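Local structure of phytase (Debaryomyces castellii, 2GFI) at residues A[59-64]-A[146-151]; A[73-78]-A[116-121]; A[235-240]-A[273-278]. The protein hydrolyses phosphate esters of phytate (inositol hexakisphosphate) as a 3-phytase of the histidine acid phosphatase family. All coordinates share one frame; numbering follows the deposited sequence.

Interaction 1: residues A[59-64]-A[146-151]; sequences CTLEQV and TKYGEL
Val64 lays its CG2 methyl over the centre of the Tyr148 ring, a CH-pi contact in which the carbon stands 3.6 Å from the ring centroid and 14° off the ring normal. The opposite face of the same ring is covered by CG of Lys147, its neighbour in sequence, and the ring is thereby clamped between a methyl and an aliphatic chain. CD2 of Leu61 meets the ring edge in plane, and its CD1 lies obliquely, 3.7 Å from CD1 of Tyr148. The chi1 of Val64 (63°) puts CG2, anti to the backbone N, over the ring and turns CG1 to the base of the tyrosine and to Leu151, whose own CD1 packs 3.5 Å from CA of Gln63. The other methyl of Leu151, CD2, lies against the carbonyl oxygens of Leu61 and Glu62. No direct hydrogen bond crosses between 59-64 and 146-151; two waters supply the polar link. Both donate to OE2 of Glu150, one also donating to O of Leu61, the other accepting from N of Leu61 at 2.8 Å. Beyond this shell, the Tyr148 hydroxyl is hydrogen-bonded to Glu378, which also forms a salt bridge with Lys147, whose NZ is hydrogen-bonded to O of Thr53 as well. Without the ring, as with an alanine here, Val64 and Leu61 would probably face a gap and Glu378 would lose its hydroxyl partner. The contact is helix-on-sheet packing in the histidine phosphatase fold, between 146-151, the C-terminal part of helix 133-148 and the 3-10 segment after it, and residues 59-64 of strand 59-69. That strand lies between 326-331, parallel, and 374-382, antiparallel, where Glu62 and Gln63 form a classic beta bulge opposite Lys379; Ile376 of 374-382 touches Tyr148 and Ile326 of 326-331 touches Leu151.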
loop_
_atom_site.group_PDB
_atom_site.type_symbol
_atom_site.label_atom_id
_atom_site.label_comp_id
_atom_site.label_asym_id
_atom_site.label_seq_id
_atom_site.Cartn_x
_atom_site.Cartn_y
_atom_site.Cartn_z
ATOM N N CYS A 59 7.446 30.046 7.544
ATOM C CA CYS A 59 7.043 30.707 6.304
ATOM C C CYS A 59 5.572 30.926 6.355
ATOM O O CYS A 59 4.834 30.114 6.903
ATOM C CB CYS A 59 7.421 29.924 5.048
ATOM S SG CYS A 59 9.190 29.890 4.776
ATOM N N THR A 60 5.164 32.056 5.807
ATOM C CA THR A 60 3.783 32.444 5.820
ATOM C C THR A 60 3.334 32.628 4.394
ATOM O O THR A 60 3.983 33.344 3.611
ATOM C CB THR A 60 3.600 33.727 6.657
ATOM O OG1 THR A 60 4.034 33.441 7.997
ATOM C CG2 THR A 60 2.094 34.038 6.845
ATOM N N LEU A 61 2.255 31.919 4.064
ATOM C CA LEU A 61 1.605 32.030 2.772
ATOM C C LEU A 61 1.233 33.473 2.452
ATOM O O LEU A 61 0.595 34.149 3.258
ATOM C CB LEU A 61 0.326 31.165 2.740
ATOM C CG LEU A 61 0.465 29.802 2.087
ATOM C CD1 LEU A 61 -0.806 29.063 2.273
ATOM C CD2 LEU A 61 0.836 29.932 0.607
ATOM N N GLU A 62 1.585 33.905 1.252
ATOM C CA GLU A 62 1.203 35.230 0.775
ATOM C C GLU A 62 0.264 35.165 -0.409
ATOM O O GLU A 62 -0.647 35.973 -0.504
ATOM C CB GLU A 62 2.431 36.042 0.401
ATOM C CG GLU A 62 3.256 36.474 1.594
ATOM C CD GLU A 62 4.487 37.210 1.135
ATOM O OE1 GLU A 62 5.270 36.620 0.392
ATOM O OE2 GLU A 62 4.654 38.392 1.491
ATOM N N GLN A 63 0.475 34.191 -1.296
ATOM C CA GLN A 63 -0.312 34.071 -2.517
ATOM C C GLN A 63 -0.218 32.654 -3.099
ATOM O O GLN A 63 0.776 31.955 -2.908
ATOM C CB GLN A 63 0.181 35.103 -3.530
ATOM C CG GLN A 63 -0.675 35.282 -4.783
ATOM C CD GLN A 63 -0.027 36.219 -5.754
ATOM O OE1 GLN A 63 0.522 37.265 -5.346
ATOM N NE2 GLN A 63 -0.035 35.858 -7.024
ATOM N N VAL A 64 -1.255 32.234 -3.811
ATOM C CA VAL A 64 -1.189 31.012 -4.586
ATOM C C VAL A 64 -1.878 31.232 -5.918
ATOM O O VAL A 64 -2.913 31.879 -5.978
ATOM C CB VAL A 64 -1.805 29.800 -3.810
ATOM C CG1 VAL A 64 -3.323 30.022 -3.544
ATOM C CG2 VAL A 64 -1.477 28.466 -4.495
ATOM N N THR A 146 -8.165 23.421 2.037
ATOM C CA THR A 146 -7.469 22.964 3.247
ATOM C C THR A 146 -6.049 23.521 3.340
ATOM O O THR A 146 -5.666 23.973 4.378
ATOM C CB THR A 146 -7.431 21.430 3.355
ATOM O OG1 THR A 146 -8.746 20.937 3.550
ATOM C CG2 THR A 146 -6.763 21.027 4.652
ATOM N N LYS A 147 -5.295 23.506 2.242
ATOM C CA LYS A 147 -3.937 24.018 2.214
ATOM C C LYS A 147 -3.809 25.542 2.221
ATOM O O LYS A 147 -2.970 26.110 2.952
ATOM C CB LYS A 147 -3.177 23.464 0.998
ATOM C CG LYS A 147 -1.676 23.709 1.144
ATOM C CD LYS A 147 -0.813 23.015 0.106
ATOM C CE LYS A 147 0.664 23.405 0.276
ATOM N NZ LYS A 147 1.525 22.830 -0.824
ATOM N N TYR A 148 -4.607 26.189 1.373
ATOM C CA TYR A 148 -4.392 27.600 1.038
ATOM C C TYR A 148 -5.426 28.559 1.579
ATOM O O TYR A 148 -5.272 29.753 1.431
ATOM C CB TYR A 148 -4.298 27.792 -0.472
ATOM C CG TYR A 148 -3.147 27.040 -1.099
ATOM C CD1 TYR A 148 -1.830 27.465 -0.917
ATOM C CD2 TYR A 148 -3.377 25.897 -1.887
ATOM C CE1 TYR A 148 -0.771 26.767 -1.504
ATOM C CE2 TYR A 148 -2.343 25.216 -2.484
ATOM C CZ TYR A 148 -1.039 25.639 -2.283
ATOM O OH TYR A 148 0.002 24.945 -2.870
ATOM N N GLY A 149 -6.470 28.020 2.190
ATOM C CA GLY A 149 -7.622 28.790 2.623
ATOM C C GLY A 149 -7.368 29.896 3.650
ATOM O O GLY A 149 -8.201 30.783 3.786
ATOM N N GLU A 150 -6.249 29.853 4.376
ATOM C CA GLU A 150 -5.902 30.959 5.277
ATOM C C GLU A 150 -5.752 32.246 4.463
ATOM O O GLU A 150 -5.874 33.347 5.009
ATOM C CB GLU A 150 -4.592 30.691 6.023
ATOM C CG GLU A 150 -3.349 30.824 5.152
ATOM C CD GLU A 150 -2.141 30.170 5.791
ATOM O OE1 GLU A 150 -2.176 28.946 6.051
ATOM O OE2 GLU A 150 -1.163 30.891 6.064
ATOM N N LEU A 151 -5.477 32.092 3.164
ATOM C CA LEU A 151 -5.292 33.207 2.238
ATOM C C LEU A 151 -6.636 33.728 1.740
ATOM O O LEU A 151 -6.692 34.748 1.067
ATOM C CB LEU A 151 -4.482 32.765 1.019
ATOM C CG LEU A 151 -2.962 32.634 1.087
ATOM C CD1 LEU A 151 -2.423 32.370 -0.322
ATOM C CD2 LEU A 151 -2.305 33.849 1.709
HETATM O O HOH W 1 -0.835 33.468 5.201
HETATM O O HOH W 2 1.290 30.106 6.005
#

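Interaction 2: residues A[73-78]-A[116-121]; sequences RYPSTG and VYLEKE
Tyr74 and Tyr117 both carry CG anti to their carbonyl carbons: the chi1 of Tyr74 (-85°) brings its ring under CB of Tyr117, and that of Tyr117 (-62°) sends its own ring alongside, pointing the same way. CB of Tyr117 sits over the centre of the Tyr74 ring, 3.4 Å from its centroid, while the two rings, slid apart, barely overlap. The motif beneath is a type II beta turn, Tyr117 to Lys120, docked on the loop that enters helix 77-91 in this histidine acid phosphatase. A single beta bridge pairs Arg73 with Glu121, and beside it N of Tyr74 donates to O of Lys120 at 2.8 Å. Further along, N of Glu119 donates to O of Pro75. Leu118 packs its CD2 against Pro75. Arg73 directs NH1 to its neighbour's carbonyl, O of Tyr74, and lies close to His70, the predicted nucleophile. Glu119, bent at chi2 (-77°), swings its carboxylate back to the first turn of the helix, and OE1 forms a salt bridge with Arg167. Its other oxygen is gripped twice: OE2 of Glu119 accepts N of Thr77 from above the carboxylate plane and OG1 of Thr77 on its anti lone pair, each at 2.8 Å.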
loop_
_atom_site.group_PDB
_atom_site.type_symbol
_atom_site.label_atom_id
_atom_site.label_comp_id
_atom_site.label_asym_id
_atom_site.label_seq_id
_atom_site.Cartn_x
_atom_site.Cartn_y
_atom_site.Cartn_z
ATOM N N ARG A 73 -11.993 13.237 -18.736
ATOM C CA ARG A 73 -13.090 13.434 -19.639
ATOM C C ARG A 73 -13.306 12.209 -20.500
ATOM O O ARG A 73 -12.485 11.269 -20.530
ATOM C CB ARG A 73 -12.834 14.674 -20.507
ATOM C CG ARG A 73 -11.438 14.726 -21.154
ATOM C CD ARG A 73 -11.496 15.523 -22.405
ATOM N NE ARG A 73 -10.245 15.694 -23.110
ATOM C CZ ARG A 73 -9.868 14.908 -24.108
ATOM N NH1 ARG A 73 -10.618 13.891 -24.474
ATOM N NH2 ARG A 73 -8.742 15.126 -24.734
ATOM N N TYR A 74 -14.464 12.209 -21.157
ATOM C CA TYR A 74 -14.740 11.374 -22.289
ATOM C C TYR A 74 -13.813 11.788 -23.417
ATOM O O TYR A 74 -13.213 12.875 -23.380
ATOM C CB TYR A 74 -16.187 11.575 -22.739
ATOM C CG TYR A 74 -17.165 10.722 -21.978
ATOM C CD1 TYR A 74 -17.560 9.478 -22.471
ATOM C CD2 TYR A 74 -17.692 11.157 -20.752
ATOM C CE1 TYR A 74 -18.482 8.680 -21.758
ATOM C CE2 TYR A 74 -18.583 10.372 -20.036
ATOM C CZ TYR A 74 -18.971 9.145 -20.539
ATOM O OH TYR A 74 -19.846 8.378 -19.810
ATOM N N PRO A 75 -13.696 10.933 -24.430
ATOM C CA PRO A 75 -12.887 11.273 -25.587
ATOM C C PRO A 75 -13.427 12.537 -26.244
ATOM O O PRO A 75 -14.609 12.867 -26.111
ATOM C CB PRO A 75 -13.041 10.060 -26.501
ATOM C CG PRO A 75 -13.504 8.946 -25.603
ATOM C CD PRO A 75 -14.290 9.591 -24.519
ATOM N N SER A 76 -12.544 13.260 -26.916
ATOM C CA SER A 76 -12.968 14.357 -27.743
ATOM C C SER A 76 -13.754 13.753 -28.891
ATOM O O SER A 76 -13.848 12.508 -29.050
ATOM C CB SER A 76 -11.757 15.091 -28.286
ATOM O OG SER A 76 -11.050 14.198 -29.120
ATOM N N THR A 77 -14.321 14.624 -29.712
ATOM C CA THR A 77 -15.128 14.135 -30.841
ATOM C C THR A 77 -14.286 13.272 -31.752
ATOM O O THR A 77 -14.660 12.137 -32.045
ATOM C CB THR A 77 -15.705 15.301 -31.615
ATOM O OG1 THR A 77 -16.501 16.104 -30.713
ATOM C CG2 THR A 77 -16.645 14.761 -32.719
ATOM N N GLY A 78 -13.135 13.785 -32.153
ATOM C CA GLY A 78 -12.297 13.120 -33.146
ATOM C C GLY A 78 -11.877 11.748 -32.671
ATOM O O GLY A 78 -12.145 10.728 -33.323
ATOM N N VAL A 116 -23.288 12.328 -26.957
ATOM C CA VAL A 116 -23.437 13.596 -26.297
ATOM C C VAL A 116 -22.340 13.759 -25.197
ATOM O O VAL A 116 -21.997 14.904 -24.819
ATOM C CB VAL A 116 -24.889 13.790 -25.773
ATOM C CG1 VAL A 116 -25.110 13.047 -24.474
ATOM C CG2 VAL A 116 -25.179 15.261 -25.574
ATOM N N TYR A 117 -21.786 12.632 -24.721
ATOM C CA TYR A 117 -20.741 12.691 -23.716
ATOM C C TYR A 117 -19.383 13.016 -24.279
ATOM O O TYR A 117 -18.500 13.393 -23.529
ATOM C CB TYR A 117 -20.680 11.432 -22.854
ATOM C CG TYR A 117 -21.949 11.227 -22.080
ATOM C CD1 TYR A 117 -22.526 12.269 -21.369
ATOM C CD2 TYR A 117 -22.588 10.003 -22.078
ATOM C CE1 TYR A 117 -23.707 12.100 -20.671
ATOM C CE2 TYR A 117 -23.780 9.809 -21.357
ATOM C CZ TYR A 117 -24.332 10.873 -20.667
ATOM O OH TYR A 117 -25.505 10.690 -19.960
ATOM N N LEU A 118 -19.213 12.913 -25.595
ATOM C CA LEU A 118 -17.952 13.267 -26.142
ATOM C C LEU A 118 -17.669 14.702 -25.709
ATOM O O LEU A 118 -18.591 15.524 -25.631
ATOM C CB LEU A 118 -17.889 13.095 -27.670
ATOM C CG LEU A 118 -18.021 11.676 -28.234
ATOM C CD1 LEU A 118 -17.976 11.652 -29.799
ATOM C CD2 LEU A 118 -17.002 10.723 -27.642
ATOM N N GLU A 119 -16.401 14.975 -25.410
ATOM C CA GLU A 119 -15.921 16.306 -25.058
ATOM C C GLU A 119 -16.207 16.662 -23.581
ATOM O O GLU A 119 -15.720 17.666 -23.092
ATOM C CB GLU A 119 -16.451 17.422 -26.020
ATOM C CG GLU A 119 -16.206 17.224 -27.530
ATOM C CD GLU A 119 -14.793 17.518 -28.010
ATOM O OE1 GLU A 119 -13.941 17.886 -27.181
ATOM O OE2 GLU A 119 -14.497 17.381 -29.258
ATOM N N LYS A 120 -16.967 15.837 -22.878
ATOM C CA LYS A 120 -17.464 16.197 -21.544
ATOM C C LYS A 120 -16.592 15.612 -20.456
ATOM O O LYS A 120 -15.993 14.541 -20.621
ATOM C CB LYS A 120 -18.882 15.661 -21.305
ATOM C CG LYS A 120 -19.944 16.031 -22.350
ATOM C CD LYS A 120 -20.208 17.512 -22.468
ATOM C CE LYS A 120 -21.549 17.764 -23.188
ATOM N NZ LYS A 120 -21.348 17.536 -24.648
ATOM N N GLU A 121 -16.584 16.288 -19.317
ATOM C CA GLU A 121 -16.019 15.724 -18.105
ATOM C C GLU A 121 -16.758 14.454 -17.799
ATOM O O GLU A 121 -17.976 14.383 -17.973
ATOM C CB GLU A 121 -16.217 16.708 -16.935
ATOM C CG GLU A 121 -15.296 17.917 -16.974
ATOM C CD GLU A 121 -13.861 17.474 -16.818
ATOM O OE1 GLU A 121 -13.476 17.164 -15.676
ATOM O OE2 GLU A 121 -13.123 17.411 -17.845
#

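Interaction 3: residues A[235-240]-A[273-278]; sequences LNRFKA and DIFTNE
Arg237 and Phe238, adjacent on helix 229-241, both reach the carbonyl oxygen of Ile274, in the loop that leads into helix 277-295. The contact is a helix flank packed on a helix-entry segment of the mainly helical region between strands 189-194 and 326-331, away from the predicted catalytic residues. Thr276 is the N-cap of helix 277-295, so the arginine meets the chain just ahead of that helix start.

The apolar part is built round the end of the Phe238 ring. Its CZ lies 3.6 Å from CD1 of Ile274 and 4.0 Å from CE1 of Phe275, and the phenylalanine crosses each of these two side chains at about a right angle. CE1 of Phe275 comes to the edge of the Phe238 ring, near its plane. Ile274 serves both aromatics: its CG1, held between the backbone N and the carbonyl carbon (chi1 72°), covers the centre of the Phe275 ring, 3.6 Å above the plane. Phe275 is stacked on Phe256 as well, and Ile274 leans on Leu255, which joins the cluster to helix 249-266.

The charged part belongs to Arg237. With CG anti to the backbone N (chi1 -171°) and a bend at chi3, the chain brings its guanidinium to the loop. CG2 of Thr276 lies over one face, offset toward the rim. NE is salt-bridged to Glu100 and NH1 to Glu279, and the two carboxylates would probably balance the arginine's charge.

Polar and aromatic edges converge on one acceptor. The Phe238 ring turns its edge to O of Ile274, with CE1 at 3.5 Å, and NH2 of Arg237 donates to that same Ile274 O at 2.9 Å, in the carbonyl plane.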
loop_
_atom_site.group_PDB
_atom_site.type_symbol
_atom_site.label_atom_id
_atom_site.label_comp_id
_atom_site.label_asym_id
_atom_site.label_seq_id
_atom_site.Cartn_x
_atom_site.Cartn_y
_atom_site.Cartn_z
ATOM N N LEU A 235 0.228 -5.461 -33.558
ATOM C CA LEU A 235 -0.697 -5.924 -34.581
ATOM C C LEU A 235 -0.464 -7.373 -34.991
ATOM O O LEU A 235 -1.390 -8.172 -35.009
ATOM C CB LEU A 235 -0.624 -5.006 -35.810
ATOM C CG LEU A 235 -1.678 -5.227 -36.900
ATOM C CD1 LEU A 235 -3.122 -5.141 -36.335
ATOM C CD2 LEU A 235 -1.480 -4.240 -37.997
ATOM N N ASN A 236 0.776 -7.719 -35.301
ATOM C CA ASN A 236 1.083 -9.100 -35.678
ATOM C C ASN A 236 0.746 -10.044 -34.575
ATOM O O ASN A 236 0.330 -11.161 -34.848
ATOM C CB ASN A 236 2.551 -9.280 -36.081
ATOM C CG ASN A 236 2.879 -8.561 -37.337
ATOM O OD1 ASN A 236 1.999 -8.252 -38.117
ATOM N ND2 ASN A 236 4.145 -8.263 -37.539
ATOM N N ARG A 237 0.905 -9.617 -33.326
ATOM C CA ARG A 237 0.509 -10.476 -32.207
ATOM C C ARG A 237 -1.002 -10.705 -32.190
ATOM O O ARG A 237 -1.486 -11.811 -31.923
ATOM C CB ARG A 237 0.998 -9.917 -30.878
ATOM C CG ARG A 237 0.826 -10.854 -29.704
ATOM C CD ARG A 237 1.503 -10.310 -28.408
ATOM N NE ARG A 237 0.908 -9.050 -27.950
ATOM C CZ ARG A 237 1.463 -7.838 -27.998
ATOM N NH1 ARG A 237 2.704 -7.649 -28.474
ATOM N NH2 ARG A 237 0.760 -6.786 -27.542
ATOM N N PHE A 238 -1.743 -9.646 -32.476
ATOM C CA PHE A 238 -3.207 -9.695 -32.487
ATOM C C PHE A 238 -3.653 -10.592 -33.629
ATOM O O PHE A 238 -4.572 -11.408 -33.473
ATOM C CB PHE A 238 -3.765 -8.277 -32.629
ATOM C CG PHE A 238 -3.396 -7.369 -31.474
ATOM C CD1 PHE A 238 -2.967 -7.908 -30.252
ATOM C CD2 PHE A 238 -3.462 -5.990 -31.605
ATOM C CE1 PHE A 238 -2.627 -7.088 -29.188
ATOM C CE2 PHE A 238 -3.125 -5.158 -30.548
ATOM C CZ PHE A 238 -2.696 -5.704 -29.334
ATOM N N LYS A 239 -2.960 -10.472 -34.757
ATOM C CA LYS A 239 -3.278 -11.269 -35.962
ATOM C C LYS A 239 -2.974 -12.724 -35.732
ATOM O O LYS A 239 -3.751 -13.575 -36.132
ATOM C CB LYS A 239 -2.528 -10.749 -37.194
ATOM C CG LYS A 239 -3.068 -9.430 -37.691
ATOM C CD LYS A 239 -2.316 -8.942 -38.939
ATOM C CE LYS A 239 -3.007 -7.721 -39.507
ATOM N NZ LYS A 239 -2.209 -7.086 -40.607
ATOM N N ALA A 240 -1.881 -13.006 -35.021
ATOM C CA ALA A 240 -1.426 -14.378 -34.775
ATOM C C ALA A 240 -2.484 -15.207 -34.046
ATOM O O ALA A 240 -2.639 -16.419 -34.288
ATOM C CB ALA A 240 -0.099 -14.371 -33.968
ATOM N N ASP A 273 -5.367 -4.098 -21.440
ATOM C CA ASP A 273 -4.673 -5.392 -21.236
ATOM C C ASP A 273 -3.986 -5.960 -22.430
ATOM O O ASP A 273 -3.382 -7.008 -22.326
ATOM C CB ASP A 273 -5.638 -6.432 -20.741
ATOM C CG ASP A 273 -6.322 -5.991 -19.530
ATOM O OD1 ASP A 273 -5.711 -5.178 -18.778
ATOM O OD2 ASP A 273 -7.460 -6.375 -19.248
ATOM N N ILE A 274 -4.073 -5.286 -23.561
ATOM C CA ILE A 274 -3.591 -5.900 -24.816
ATOM C C ILE A 274 -2.157 -5.497 -25.125
ATOM O O ILE A 274 -1.549 -6.007 -26.060
ATOM C CB ILE A 274 -4.536 -5.522 -25.977
ATOM C CG1 ILE A 274 -4.361 -4.051 -26.355
ATOM C CG2 ILE A 274 -5.995 -5.877 -25.614
ATOM C CD1 ILE A 274 -5.115 -3.645 -27.643
ATOM N N PHE A 275 -1.605 -4.583 -24.326
ATOM C CA PHE A 275 -0.240 -4.099 -24.608
ATOM C C PHE A 275 0.768 -4.525 -23.554
ATOM O O PHE A 275 0.417 -4.699 -22.362
ATOM C CB PHE A 275 -0.231 -2.567 -24.781
ATOM C CG PHE A 275 -0.979 -2.100 -25.988
ATOM C CD1 PHE A 275 -0.583 -2.521 -27.265
ATOM C CD2 PHE A 275 -2.081 -1.266 -25.861
ATOM C CE1 PHE A 275 -1.249 -2.111 -28.384
ATOM C CE2 PHE A 275 -2.768 -0.848 -26.994
ATOM C CZ PHE A 275 -2.344 -1.265 -28.254
ATOM N N THR A 276 2.010 -4.671 -23.996
ATOM C CA THR A 276 3.123 -4.912 -23.098
ATOM C C THR A 276 3.615 -3.586 -22.582
ATOM O O THR A 276 3.380 -2.568 -23.219
ATOM C CB THR A 276 4.272 -5.635 -23.806
ATOM O OG1 THR A 276 4.795 -4.808 -24.857
ATOM C CG2 THR A 276 3.786 -6.960 -24.469
ATOM N N ASN A 277 4.321 -3.601 -21.443
ATOM C CA ASN A 277 4.952 -2.388 -20.915
ATOM C C ASN A 277 5.815 -1.708 -21.967
ATOM O O ASN A 277 5.815 -0.487 -22.118
ATOM C CB ASN A 277 5.812 -2.724 -19.687
ATOM C CG ASN A 277 4.980 -3.047 -18.482
ATOM O OD1 ASN A 277 3.891 -3.628 -18.607
ATOM N ND2 ASN A 277 5.462 -2.657 -17.304
ATOM N N GLU A 278 6.538 -2.522 -22.717
ATOM C CA GLU A 278 7.446 -2.003 -23.715
ATOM C C GLU A 278 6.686 -1.231 -24.821
ATOM O O GLU A 278 7.179 -0.250 -25.324
ATOM C CB GLU A 278 8.309 -3.150 -24.215
ATOM C CG GLU A 278 8.933 -2.937 -25.579
ATOM C CD GLU A 278 9.961 -3.999 -25.919
ATOM O OE1 GLU A 278 9.761 -5.191 -25.554
ATOM O OE2 GLU A 278 10.977 -3.621 -26.549
#

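Overall arrangement
Going from the N terminus, strand 59-69 opens interaction 1, and the chain soon passes through 73-78 into helix 77-91. Interaction 2 closes first, when the loop at 116-121 returns to the entry of that helix; interaction 1 closes later, at 146-151, so the shorter loop lies wholly within the longer one. Interaction 3 follows in series, closing a mostly helical excursion from 235-240 to 273-278. None of the three touches another. Interaction 1 ties a helix to the central sheet, interaction 2 fastens a loop beside the predicted active site, and interaction 3 joins helix 229-241 to the loop leading into helix 277-295, about 48 Å from interaction 1, centre to centre, across the chain's middle.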